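Local atomic coordinates of aminofutalosine deaminase (Helicobacter pylori, PDB entry 7LKK), a protein that deaminates aminofutalosine in the menaquinone pathway and belongs to the metal-dependent amidohydrolases, here holding an iron ion and a coformycin-type inhibitor. Residues K398-A401 with I402-L406. Residues are numbered along the deposited sequence; the frame is centred on the assembly and turned at random.
Sequences KEQA and ILQFL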
loop_
_atom_site.group_PDB
_atom_site.type_symbol
_atom_site.label_atom_id
_atom_site.label_comp_id
_atom_site.label_asym_id
_atom_site.label_seq_id
_atom_site.Cartn_x
_atom_site.Cartn_y
_atom_site.Cartn_z
ATOM N N LYS A 398 -21.556 -1.148 -11.509
ATOM C CA LYS A 398 -21.621 -2.540 -11.072
ATOM C C LYS A 398 -20.278 -3.245 -11.224
ATOM O O LYS A 398 -19.824 -3.944 -10.309
ATOM C CB LYS A 398 -22.705 -3.274 -11.863
ATOM C CG LYS A 398 -23.338 -4.444 -11.139
ATOM C CD LYS A 398 -24.372 -5.115 -12.030
ATOM C CE LYS A 398 -25.210 -6.117 -11.259
ATOM N NZ LYS A 398 -26.312 -6.669 -12.092
ATOM N N GLU A 399 -19.620 -3.071 -12.372
ATOM C CA GLU A 399 -18.381 -3.794 -12.628
ATOM C C GLU A 399 -17.181 -3.189 -11.907
ATOM O O GLU A 399 -16.166 -3.873 -11.741
ATOM C CB GLU A 399 -18.114 -3.876 -14.131
ATOM C CG GLU A 399 -17.750 -2.563 -14.791
ATOM C CD GLU A 399 -16.703 -2.741 -15.873
ATOM O OE1 GLU A 399 -16.754 -3.766 -16.587
ATOM O OE2 GLU A 399 -15.826 -1.860 -16.006
ATOM N N GLN A 400 -17.266 -1.927 -11.485
ATOM C CA GLN A 400 -16.192 -1.284 -10.739
ATOM C C GLN A 400 -16.430 -1.292 -9.235
ATOM O O GLN A 400 -15.536 -0.887 -8.483
ATOM C CB GLN A 400 -16.010 0.166 -11.207
ATOM C CG GLN A 400 -15.469 0.322 -12.622
ATOM C CD GLN A 400 -13.960 0.228 -12.685
ATOM O OE1 GLN A 400 -13.255 0.835 -11.879
ATOM N NE2 GLN A 400 -13.454 -0.528 -13.652
ATOM N N ALA A 401 -17.601 -1.756 -8.787
ATOM C CA ALA A 401 -18.026 -1.550 -7.405
ATOM C C ALA A 401 -17.048 -2.167 -6.412
ATOM O O ALA A 401 -16.681 -1.537 -5.414
ATOM C CB ALA A 401 -19.430 -2.124 -7.202
ATOM N N ILE A 402 -16.631 -3.411 -6.659
ATOM C CA ILE A 402 -15.776 -4.111 -5.703
ATOM C C ILE A 402 -14.405 -3.448 -5.618
ATOM O O ILE A 402 -13.865 -3.247 -4.523
ATOM C CB ILE A 402 -15.665 -5.599 -6.078
ATOM C CG1 ILE A 402 -16.979 -6.322 -5.779
ATOM C CG2 ILE A 402 -14.509 -6.257 -5.336
ATOM C CD1 ILE A 402 -17.098 -7.665 -6.454
ATOM N N LEU A 403 -13.816 -3.109 -6.766
ATOM C CA LEU A 403 -12.498 -2.480 -6.762
ATOM C C LEU A 403 -12.550 -1.083 -6.153
ATOM O O LEU A 403 -11.712 -0.732 -5.313
ATOM C CB LEU A 403 -11.932 -2.433 -8.180
ATOM C CG LEU A 403 -10.653 -1.610 -8.365
ATOM C CD1 LEU A 403 -9.527 -2.139 -7.488
ATOM C CD2 LEU A 403 -10.234 -1.587 -9.827
ATOM N N GLN A 404 -13.529 -0.268 -6.561
ATOM C CA GLN A 404 -13.646 1.079 -6.006
ATOM C C GLN A 404 -13.909 1.035 -4.506
ATOM O O GLN A 404 -13.418 1.889 -3.758
ATOM C CB GLN A 404 -14.753 1.860 -6.718
ATOM C CG GLN A 404 -14.530 2.058 -8.211
ATOM C CD GLN A 404 -13.447 3.069 -8.524
ATOM O OE1 GLN A 404 -13.040 3.852 -7.665
ATOM N NE2 GLN A 404 -12.976 3.058 -9.765
ATOM N N PHE A 405 -14.692 0.054 -4.051
ATOM C CA PHE A 405 -14.902 -0.121 -2.618
ATOM C C PHE A 405 -13.581 -0.374 -1.899
ATOM O O PHE A 405 -13.277 0.274 -0.893
ATOM C CB PHE A 405 -15.876 -1.273 -2.361
ATOM C CG PHE A 405 -15.924 -1.713 -0.925
ATOM C CD1 PHE A 405 -16.722 -1.045 -0.012
ATOM C CD2 PHE A 405 -15.163 -2.784 -0.485
ATOM C CE1 PHE A 405 -16.764 -1.443 1.313
ATOM C CE2 PHE A 405 -15.202 -3.185 0.837
ATOM C CZ PHE A 405 -16.004 -2.513 1.735
ATOM N N LEU A 406 -12.790 -1.327 -2.397
ATOM C CA LEU A 406 -11.515 -1.644 -1.760
ATOM C C LEU A 406 -10.570 -0.450 -1.770
ATOM O O LEU A 406 -9.770 -0.282 -0.843
ATOM C CB LEU A 406 -10.862 -2.841 -2.454
ATOM C CG LEU A 406 -11.549 -4.196 -2.255
ATOM C CD1 LEU A 406 -10.834 -5.285 -3.043
ATOM C CD2 LEU A 406 -11.616 -4.555 -0.778
HETATM O O HOH W 1 -17.819 -5.225 -9.015
HETATM O O HOH W 2 -14.913 -4.486 -9.445
#
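The first turn of helix 401-408 brings Gln-400 and Gln-404 together, side chain to side chain and through the backbone. Gln-404 N gives a short, nearly straight bond to Gln-400 O, 2.8 Å long with an N-H...O angle of 170°. Phe-405 N follows with a bond of 2.9 Å to Ala-401 O. One turn apart, the two amides meet by a third bond: Gln-404 NE2 donates to Gln-400 OE1 at 3.1 Å. The donor lies in the plane of the accepting carbonyl, and OE1 lies close to the amide plane of Gln-404. The two amide planes are nevertheless turned 48° apart. In both glutamines CG sits beside the backbone N and the chain bends at chi2. In Gln-404 the first torsion (chi1 -61°) puts CG near Gln-400 O and 3.8 Å from Gln-400 CB. The bend at chi2 then turns the amide so that NE2 faces Gln-400 OE1. Two waters bridge the start of the helix. One donates to Lys-398 O and accepts from Ile-402 N; the other joins Glu-399 O to Leu-403 N in the same way, at 2.7 Å from that carbonyl oxygen. Gln-400 NE2 bonds to the carbonyl oxygen of Tyr-93 of the second subunit, and Phe-91 of that subunit packs on Gln-404. On other sides of the helix, Ile-402 packs on helix 353-364 and Phe-405 meets Phe-390 edge-to-face. The amide of Gln-400 thus accepts from Gln-404 of the helix that follows it and donates to the second subunit. These two bonds together probably fix its rotation. The waters continue the helical bonding pattern backward into 398-399, where the carbonyls of Lys-398 and Glu-399 reach Ile-402 N and Leu-403 N through water.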